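Local coordinates for stage III sporulation protein AB (Bacillus subtilis, PDB 6BS9) that is essential for sporulation and probably works as part of a secretion-type transport apparatus, this chain being an all-helical portion of the longer protein, at residues A[42-45]-A[46-50]; A[63-66]-A[67-71]; A[80-83]-A[84-87]; A[112-115]-A[116-120]. One frame throughout, in Å; residues are numbered along the deposited sequence.

Interaction 1: A[42-45]-A[46-50]; sequences LAQP and VSTLF
Leu42 and Phe50 both place CG beside the backbone N (chi1 -63° and -67°), which brings Leu42 CD1 to 3.7 Å from Phe50 CD2, the methyl approaching the ring obliquely. Val46 CG1, lying in the plane of that ring at its edge, completes a small apolar cluster, 4.1 Å from Leu42 CD1. On another side of the turn, Gln44 bends at chi2 (-84°) and carries its amide back to Thr48. Thr48 OG1 is modelled 2.4 Å from Gln44 OE1, a pairing whose very short length leaves its geometry doubtful. The backbone enters helix 46-58 through a cis peptide bond before Pro45, and each of the next three N-H groups finds an acceptor. Val46 N gives its hydrogen to a water 3.1 Å away, which in turn donates to Ala43 O; Ser47 N reaches Ala43 O directly at 3.1 Å; Thr48 N bonds to Pro45 O. Ser47 OG is held by Ala39 O of helix 31-41, whose Ile38 also packs on Phe50. Pro45 and Val46 rest on Gln9 and Gln12 of helix 2-26, while Leu49 meets Trp68 of helix 64-75.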
loop_
_atom_site.group_PDB
_atom_site.type_symbol
_atom_site.label_atom_id
_atom_site.label_comp_id
_atom_site.label_asym_id
_atom_site.label_seq_id
_atom_site.Cartn_x
_atom_site.Cartn_y
_atom_site.Cartn_z
ATOM N N LEU A 42 10.387 -0.222 6.926
ATOM C CA LEU A 42 9.904 -1.543 6.530
ATOM C C LEU A 42 10.957 -2.467 5.915
ATOM O O LEU A 42 11.892 -2.057 5.231
ATOM C CB LEU A 42 8.890 -1.410 5.458
ATOM C CG LEU A 42 7.622 -0.697 5.772
ATOM C CD1 LEU A 42 6.943 -0.336 4.460
ATOM C CD2 LEU A 42 6.759 -1.640 6.576
ATOM N N ALA A 43 10.785 -3.734 6.214
ATOM C CA ALA A 43 11.582 -4.783 5.679
ATOM C C ALA A 43 11.203 -5.008 4.229
ATOM O O ALA A 43 10.122 -4.692 3.812
ATOM C CB ALA A 43 11.343 -6.089 6.482
ATOM N N GLN A 44 12.133 -5.612 3.510
ATOM C CA GLN A 44 11.903 -6.042 2.138
ATOM C C GLN A 44 11.073 -7.293 2.158
ATOM O O GLN A 44 11.153 -8.016 3.109
ATOM C CB GLN A 44 13.207 -6.365 1.458
ATOM C CG GLN A 44 14.144 -5.176 1.401
ATOM C CD GLN A 44 13.842 -4.308 0.260
ATOM O OE1 GLN A 44 12.681 -4.198 -0.262
ATOM N NE2 GLN A 44 14.926 -3.731 -0.246
ATOM N N PRO A 45 10.274 -7.534 1.141
ATOM C CA PRO A 45 10.212 -6.742 -0.127
ATOM C C PRO A 45 9.185 -5.581 -0.144
ATOM O O PRO A 45 9.250 -4.749 -1.057
ATOM C CB PRO A 45 9.825 -7.801 -1.185
ATOM C CG PRO A 45 9.037 -8.798 -0.379
ATOM C CD PRO A 45 9.697 -8.870 0.994
ATOM N N VAL A 46 8.320 -5.465 0.874
ATOM C CA VAL A 46 7.308 -4.399 0.872
ATOM C C VAL A 46 7.915 -3.012 0.874
ATOM O O VAL A 46 7.432 -2.119 0.197
ATOM C CB VAL A 46 6.349 -4.558 2.056
ATOM C CG1 VAL A 46 5.420 -3.394 2.205
ATOM C CG2 VAL A 46 5.495 -5.825 1.865
ATOM N N SER A 47 9.013 -2.840 1.589
ATOM C CA SER A 47 9.788 -1.585 1.547
ATOM C C SER A 47 10.010 -0.995 0.159
ATOM O O SER A 47 9.806 0.204 -0.052
ATOM C CB SER A 47 11.174 -1.810 2.155
ATOM O OG SER A 47 11.903 -0.626 2.164
ATOM N N THR A 48 10.303 -1.849 -0.809
ATOM C CA THR A 48 10.554 -1.410 -2.186
ATOM C C THR A 48 9.346 -0.799 -2.909
ATOM O O THR A 48 9.470 0.123 -3.727
ATOM C CB THR A 48 11.127 -2.565 -3.017
ATOM O OG1 THR A 48 12.320 -3.011 -2.367
ATOM C CG2 THR A 48 11.542 -2.047 -4.399
ATOM N N LEU A 49 8.144 -1.208 -2.523
ATOM C CA LEU A 49 6.964 -0.531 -3.036
ATOM C C LEU A 49 7.038 0.966 -2.692
ATOM O O LEU A 49 6.697 1.795 -3.519
ATOM C CB LEU A 49 5.689 -1.183 -2.484
ATOM C CG LEU A 49 4.338 -0.507 -2.796
ATOM C CD1 LEU A 49 4.042 -0.356 -4.268
ATOM C CD2 LEU A 49 3.235 -1.336 -2.179
ATOM N N PHE A 50 7.453 1.280 -1.454
ATOM C CA PHE A 50 7.404 2.628 -0.938
ATOM C C PHE A 50 8.579 3.470 -1.389
ATOM O O PHE A 50 8.385 4.667 -1.666
ATOM C CB PHE A 50 7.196 2.652 0.606
ATOM C CG PHE A 50 5.848 2.142 0.976
ATOM C CD1 PHE A 50 4.739 2.959 0.849
ATOM C CD2 PHE A 50 5.668 0.763 1.165
ATOM C CE1 PHE A 50 3.490 2.458 1.007
ATOM C CE2 PHE A 50 4.410 0.260 1.388
ATOM C CZ PHE A 50 3.310 1.109 1.300
HETATM O O HOH W 1 8.249 -7.039 3.555
#

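Interaction 2: A[63-66]-A[67-71]; sequences SAKT and AWEQS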
loop_
_atom_site.group_PDB
_atom_site.type_symbol
_atom_site.label_atom_id
_atom_site.label_comp_id
_atom_site.label_asym_id
_atom_site.label_seq_id
_atom_site.Cartn_x
_atom_site.Cartn_y
_atom_site.Cartn_z
ATOM N N SER A 63 0.956 12.108 -11.800
ATOM C CA SER A 63 0.068 12.122 -10.623
ATOM C C SER A 63 0.465 11.037 -9.604
ATOM O O SER A 63 1.073 10.058 -9.928
ATOM C CB SER A 63 -1.387 11.879 -11.019
ATOM O OG SER A 63 -1.545 10.549 -11.524
ATOM N N ALA A 64 0.046 11.204 -8.375
ATOM C CA ALA A 64 0.318 10.203 -7.349
ATOM C C ALA A 64 -0.289 8.858 -7.731
ATOM O O ALA A 64 0.317 7.824 -7.539
ATOM C CB ALA A 64 -0.195 10.680 -6.003
ATOM N N LYS A 65 -1.466 8.910 -8.348
ATOM C CA LYS A 65 -2.143 7.732 -8.835
ATOM C C LYS A 65 -1.302 6.987 -9.832
ATOM O O LYS A 65 -1.193 5.761 -9.751
ATOM C CB LYS A 65 -3.485 8.130 -9.428
ATOM C CG LYS A 65 -4.247 7.069 -10.198
ATOM C CD LYS A 65 -5.392 7.736 -10.956
ATOM C CE LYS A 65 -6.276 6.731 -11.671
ATOM N NZ LYS A 65 -5.492 5.911 -12.649
ATOM N N THR A 66 -0.735 7.699 -10.798
ATOM C CA THR A 66 0.019 7.043 -11.829
ATOM C C THR A 66 1.307 6.481 -11.192
ATOM O O THR A 66 1.686 5.332 -11.471
ATOM C CB THR A 66 0.345 8.036 -12.968
ATOM O OG1 THR A 66 -0.870 8.480 -13.575
ATOM C CG2 THR A 66 1.265 7.436 -14.039
ATOM N N ALA A 67 1.952 7.271 -10.346
ATOM C CA ALA A 67 3.185 6.829 -9.667
ATOM C C ALA A 67 2.977 5.595 -8.826
ATOM O O ALA A 67 3.827 4.674 -8.834
ATOM C CB ALA A 67 3.754 7.926 -8.788
ATOM N N TRP A 68 1.836 5.539 -8.158
ATOM C CA TRP A 68 1.488 4.356 -7.403
ATOM C C TRP A 68 1.289 3.082 -8.266
ATOM O O TRP A 68 1.868 2.015 -7.968
ATOM C CB TRP A 68 0.244 4.593 -6.587
ATOM C CG TRP A 68 -0.073 3.449 -5.794
ATOM C CD1 TRP A 68 -0.968 2.442 -6.092
ATOM C CD2 TRP A 68 0.532 3.071 -4.556
ATOM N NE1 TRP A 68 -1.023 1.514 -5.050
ATOM C CE2 TRP A 68 -0.095 1.866 -4.119
ATOM C CE3 TRP A 68 1.537 3.633 -3.741
ATOM C CZ2 TRP A 68 0.295 1.226 -2.952
ATOM C CZ3 TRP A 68 1.888 3.003 -2.550
ATOM C CH2 TRP A 68 1.269 1.851 -2.168
ATOM N N GLU A 69 0.506 3.216 -9.322
ATOM C CA GLU A 69 0.238 2.099 -10.236
ATOM C C GLU A 69 1.519 1.542 -10.814
ATOM O O GLU A 69 1.718 0.330 -10.820
ATOM C CB GLU A 69 -0.688 2.475 -11.401
ATOM C CG GLU A 69 -2.043 1.832 -11.281
ATOM C CD GLU A 69 -3.086 2.690 -10.614
ATOM O OE1 GLU A 69 -3.522 3.629 -11.320
ATOM O OE2 GLU A 69 -3.487 2.359 -9.454
ATOM N N GLN A 70 2.388 2.430 -11.271
ATOM C CA GLN A 70 3.680 2.042 -11.837
ATOM C C GLN A 70 4.544 1.318 -10.796
ATOM O O GLN A 70 5.125 0.304 -11.079
ATOM C CB GLN A 70 4.387 3.280 -12.400
ATOM C CG GLN A 70 5.029 3.092 -13.765
ATOM C CD GLN A 70 5.596 4.389 -14.365
ATOM O OE1 GLN A 70 6.805 4.477 -14.662
ATOM N NE2 GLN A 70 4.726 5.414 -14.549
ATOM N N SER A 71 4.588 1.823 -9.568
ATOM C CA SER A 71 5.399 1.199 -8.550
ATOM C C SER A 71 4.863 -0.142 -8.157
ATOM O O SER A 71 5.590 -1.114 -7.977
ATOM C CB SER A 71 5.499 2.101 -7.314
ATOM O OG SER A 71 5.823 3.430 -7.663
#
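Lys65 and Glu69 form an i to i+4 salt bridge near the start of helix 64-75, just beyond the N-cap residue Ser63. Followed outward, Glu69 begins with CB over the preceding turn, 3.7 Å from Lys65 O. The chain then bends at chi2 (94°), which turns the carboxylate back along the helix rather than straight out from it. CD stays close to Lys65 O, and OE1, 3.5 Å from that same oxygen, reaches Lys65 NZ at 3.3 Å, a weak hydrogen bond within the ion pair. The lysine approaches on a long extended chain that bends only at chi4, where NZ turns toward the acid; a second ion pair, with Glu94, is long and weak. With an alanine here in place of Glu69, Lys65 NZ would probably lose its nearer acid and be freer to swing. Beside this pair, Thr66 and Gln70 run side by side, Thr66 CG2 4.0 Å from Gln70 NE2. Trp68 instead leads into the protein, where NE1 bonds to Leu89 O and the ring meets Phe53 and Phe92 edge-to-face. Ala67 O takes Ser71 N at 3.0 Å and Ser71 OG at 2.6 Å, from opposite faces of its carbonyl plane.

Interaction 3: A[80-83]-A[84-87]; sequences SLKK and SEYE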
loop_
_atom_site.group_PDB
_atom_site.type_symbol
_atom_site.label_atom_id
_atom_site.label_comp_id
_atom_site.label_asym_id
_atom_site.label_seq_id
_atom_site.Cartn_x
_atom_site.Cartn_y
_atom_site.Cartn_z
ATOM N N SER A 80 4.370 -11.555 -1.885
ATOM C CA SER A 80 3.751 -12.872 -1.624
ATOM C C SER A 80 2.234 -12.713 -1.411
ATOM O O SER A 80 1.659 -13.305 -0.532
ATOM C CB SER A 80 4.418 -13.535 -0.422
ATOM O OG SER A 80 5.788 -13.753 -0.717
ATOM N N LEU A 81 1.599 -11.956 -2.293
ATOM C CA LEU A 81 0.195 -11.647 -2.182
ATOM C C LEU A 81 -0.632 -12.290 -3.313
ATOM O O LEU A 81 -0.110 -12.607 -4.342
ATOM C CB LEU A 81 0.061 -10.116 -2.192
ATOM C CG LEU A 81 0.826 -9.339 -1.095
ATOM C CD1 LEU A 81 0.663 -7.849 -1.243
ATOM C CD2 LEU A 81 0.414 -9.795 0.308
ATOM N N LYS A 82 -1.928 -12.367 -3.113
ATOM C CA LYS A 82 -2.893 -12.824 -4.115
ATOM C C LYS A 82 -3.498 -11.664 -4.890
ATOM O O LYS A 82 -3.321 -10.492 -4.545
ATOM C CB LYS A 82 -3.981 -13.675 -3.449
ATOM C CG LYS A 82 -3.390 -14.867 -2.689
ATOM C CD LYS A 82 -4.436 -15.720 -2.033
ATOM C CE LYS A 82 -4.739 -17.001 -2.779
ATOM N NZ LYS A 82 -3.678 -18.028 -2.514
ATOM N N LYS A 83 -4.143 -12.004 -5.988
ATOM C CA LYS A 83 -4.750 -11.023 -6.888
ATOM C C LYS A 83 -5.714 -10.092 -6.180
ATOM O O LYS A 83 -5.790 -8.914 -6.490
ATOM C CB LYS A 83 -5.439 -11.723 -8.097
ATOM C CG LYS A 83 -5.516 -10.823 -9.349
ATOM C CD LYS A 83 -4.104 -10.368 -9.823
ATOM C CE LYS A 83 -4.119 -9.660 -11.185
ATOM N NZ LYS A 83 -2.776 -9.193 -11.662
ATOM N N SER A 84 -6.447 -10.629 -5.220
ATOM C CA SER A 84 -7.354 -9.816 -4.392
ATOM C C SER A 84 -6.592 -8.667 -3.731
ATOM O O SER A 84 -7.048 -7.535 -3.828
ATOM C CB SER A 84 -8.145 -10.672 -3.416
ATOM O OG SER A 84 -7.204 -11.424 -2.653
ATOM N N GLU A 85 -5.390 -8.912 -3.201
ATOM C CA GLU A 85 -4.566 -7.795 -2.683
ATOM C C GLU A 85 -4.143 -6.789 -3.762
ATOM O O GLU A 85 -4.092 -5.572 -3.505
ATOM C CB GLU A 85 -3.306 -8.293 -1.940
ATOM C CG GLU A 85 -3.563 -8.902 -0.574
ATOM C CD GLU A 85 -3.996 -10.359 -0.627
ATOM O OE1 GLU A 85 -5.195 -10.604 -0.570
ATOM O OE2 GLU A 85 -3.148 -11.238 -0.778
ATOM N N TYR A 86 -3.762 -7.294 -4.936
ATOM C CA TYR A 86 -3.368 -6.443 -6.075
ATOM C C TYR A 86 -4.493 -5.467 -6.373
ATOM O O TYR A 86 -4.251 -4.265 -6.540
ATOM C CB TYR A 86 -3.049 -7.244 -7.372
ATOM C CG TYR A 86 -2.742 -6.329 -8.570
ATOM C CD1 TYR A 86 -1.484 -5.728 -8.717
ATOM C CD2 TYR A 86 -3.714 -6.057 -9.544
ATOM C CE1 TYR A 86 -1.204 -4.903 -9.790
ATOM C CE2 TYR A 86 -3.441 -5.211 -10.623
ATOM C CZ TYR A 86 -2.198 -4.615 -10.718
ATOM O OH TYR A 86 -1.909 -3.773 -11.770
ATOM N N GLU A 87 -5.715 -5.989 -6.435
ATOM C CA GLU A 87 -6.858 -5.167 -6.782
ATOM C C GLU A 87 -7.116 -4.115 -5.698
ATOM O O GLU A 87 -7.394 -2.980 -5.998
ATOM C CB GLU A 87 -8.120 -6.039 -7.038
ATOM C CG GLU A 87 -8.079 -6.847 -8.360
ATOM C CD GLU A 87 -7.929 -5.990 -9.620
ATOM O OE1 GLU A 87 -8.551 -4.860 -9.683
ATOM O OE2 GLU A 87 -7.168 -6.431 -10.544
#
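Lys82 N donates to Glu85 OE2 at 2.9 Å, in a nearly straight bond (165°) that meets the carboxylate from above its plane. Lys82 is the N-cap of helix 83-95, and the acid three residues on caps the start of the helix by accepting from the N-cap N-H. A bend at chi2 (82°) curls Glu85 back toward the helix start, where Leu81 crosses it at about a right angle and packs CB 3.8 Å from Glu85 CB. The other carboxylate oxygen, OE1, accepts from Ser84 OG at 3.0 Å, also out of plane. Next to this cap, Lys83 and Tyr86 lie side by side; the ammonium group sits over one ring face, NZ 4.2 Å from the Tyr86 centroid, in a cation-pi contact offset toward the rim. From helix 2-26, Arg6 forms a salt bridge with the same Glu85 OE2; behind Tyr86, Trp76 meets its ring edge-to-face. If Glu85 were a leucine, the Lys82 N-H would probably lose its acceptor, with Arg6 and Ser84 also losing their shared mate. Gripped by a backbone N-H and a guanidinium group at the N-terminal end of a helix, the carboxylate is likely to be stabilised as an anion.

Interaction 4: A[112-115]-A[116-120]; sequences LTHL and EASEA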
loop_
_atom_site.group_PDB
_atom_site.type_symbol
_atom_site.label_atom_id
_atom_site.label_comp_id
_atom_site.label_asym_id
_atom_site.label_seq_id
_atom_site.Cartn_x
_atom_site.Cartn_y
_atom_site.Cartn_z
ATOM N N LEU A 112 -7.908 0.226 3.478
ATOM C CA LEU A 112 -7.378 -0.273 4.754
ATOM C C LEU A 112 -8.197 -1.347 5.379
ATOM O O LEU A 112 -7.663 -2.355 5.856
ATOM C CB LEU A 112 -7.255 0.846 5.798
ATOM C CG LEU A 112 -6.229 1.952 5.465
ATOM C CD1 LEU A 112 -6.219 3.043 6.534
ATOM C CD2 LEU A 112 -4.833 1.390 5.338
ATOM N N THR A 113 -9.500 -1.184 5.370
ATOM C CA THR A 113 -10.381 -2.230 5.915
ATOM C C THR A 113 -10.368 -3.462 5.081
ATOM O O THR A 113 -10.462 -4.570 5.608
ATOM C CB THR A 113 -11.820 -1.732 6.012
ATOM O OG1 THR A 113 -11.828 -0.525 6.749
ATOM C CG2 THR A 113 -12.682 -2.696 6.766
ATOM N N HIS A 114 -10.271 -3.287 3.766
ATOM C CA HIS A 114 -10.189 -4.436 2.895
ATOM C C HIS A 114 -8.983 -5.277 3.173
ATOM O O HIS A 114 -9.070 -6.519 3.296
ATOM C CB HIS A 114 -10.197 -4.057 1.445
ATOM C CG HIS A 114 -10.805 -5.119 0.586
ATOM N ND1 HIS A 114 -11.762 -4.823 -0.354
ATOM C CD2 HIS A 114 -10.705 -6.480 0.618
ATOM C CE1 HIS A 114 -12.152 -5.940 -0.942
ATOM N NE2 HIS A 114 -11.522 -6.958 -0.374
ATOM N N LEU A 115 -7.868 -4.603 3.382
ATOM C CA LEU A 115 -6.634 -5.304 3.813
ATOM C C LEU A 115 -6.791 -5.999 5.180
ATOM O O LEU A 115 -6.292 -7.101 5.385
ATOM C CB LEU A 115 -5.441 -4.306 3.875
ATOM C CG LEU A 115 -4.927 -3.807 2.516
ATOM C CD1 LEU A 115 -3.878 -2.768 2.696
ATOM C CD2 LEU A 115 -4.380 -4.954 1.665
ATOM N N GLU A 116 -7.507 -5.375 6.103
ATOM C CA GLU A 116 -7.798 -6.012 7.396
ATOM C C GLU A 116 -8.542 -7.322 7.219
ATOM O O GLU A 116 -8.259 -8.353 7.864
ATOM C CB GLU A 116 -8.637 -5.026 8.225
ATOM C CG GLU A 116 -7.831 -4.348 9.255
ATOM C CD GLU A 116 -8.715 -3.387 10.033
ATOM O OE1 GLU A 116 -8.851 -2.191 9.649
ATOM O OE2 GLU A 116 -9.245 -3.863 11.029
ATOM N N ALA A 117 -9.478 -7.291 6.285
ATOM C CA ALA A 117 -10.284 -8.443 5.992
ATOM C C ALA A 117 -9.416 -9.509 5.317
ATOM O O ALA A 117 -9.484 -10.674 5.699
ATOM C CB ALA A 117 -11.487 -8.054 5.128
ATOM N N SER A 118 -8.602 -9.101 4.345
ATOM C CA SER A 118 -7.709 -10.088 3.673
ATOM C C SER A 118 -6.643 -10.665 4.612
ATOM O O SER A 118 -6.395 -11.876 4.583
ATOM C CB SER A 118 -7.036 -9.495 2.488
ATOM O OG SER A 118 -7.970 -9.039 1.565
ATOM N N GLU A 119 -6.124 -9.841 5.520
ATOM C CA GLU A 119 -5.300 -10.364 6.556
ATOM C C GLU A 119 -5.972 -11.457 7.356
ATOM O O GLU A 119 -5.343 -12.461 7.673
ATOM C CB GLU A 119 -4.819 -9.246 7.495
ATOM C CG GLU A 119 -3.686 -9.689 8.429
ATOM C CD GLU A 119 -3.214 -8.534 9.317
ATOM O OE1 GLU A 119 -2.732 -8.694 10.445
ATOM O OE2 GLU A 119 -3.350 -7.399 8.903
ATOM N N ALA A 120 -7.234 -11.283 7.736
ATOM C CA ALA A 120 -7.919 -12.328 8.451
ATOM C C ALA A 120 -8.013 -13.638 7.633
ATOM O O ALA A 120 -7.960 -14.707 8.235
ATOM C CB ALA A 120 -9.315 -11.823 8.907
HETATM O O HOH W 2 -9.944 0.387 8.466
#
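Two regular turns in the middle of helix 101-128 are reinforced by side chains, beginning with Ser118, which gives two hydrogen bonds to a single carbonyl. Ser118 N reaches His114 O at 2.8 Å, and Ser118 OG adds a second bond at 3.2 Å, 41° out of the carbonyl plane. The serine can do both because its hydroxyl lies beside its own backbone N (chi1 -59°), turned back toward the preceding turn. This is a common way for a helical serine to occupy its hydroxyl within its own helix. The imidazole of His114 passes close by, its CD2 edge 3.9 Å from Ser118 OG, with the oxygen near the ring plane; the side chain comes within about 3 Å of a bound sulfate, probably from the crystallisation liquor. On another flank, a water links the side chains of Thr113 and Glu116. It lies 2.7 Å from Thr113 OG1 and donates to Glu116 OE1 at 3.0 Å, tying two groups too far apart to bond directly. Each has a second partner: Thr113 OG1 bonds to Lys109 O one turn back, and Glu116 OE1 makes a salt bridge with Arg14 NE. The backbone ladder continues through Glu119 N to Leu115 O at 2.7 Å. Leu112 settles on Arg14 and Leu17 of helix 2-26, where Glu119 touches Ile10 farther along. Helix 83-95 covers another side, its Val88 against Leu115 and His114, and its Glu85 against Ser118.

Overall arrangement
The four contacts are all local, each lying within a helix or at its start, and the fold joins them through packing between helices. Interactions 1 and 2, on consecutive helices, touch where Leu49 CD2 lies 3.7 Å from Trp68 CH2. Interactions 3 and 4 also touch, with Glu85 OE1 3.7 Å from Ser118 CB and centres about 11 Å apart. Between these pairs the gap is wider: interactions 1 and 3 approach to about 6 Å at their nearest atoms, and interactions 2 and 4, centres about 22 Å apart, fall on opposite sides of the chain's centre. Helix 2-26 is the common neighbour of interactions 1, 3 and 4.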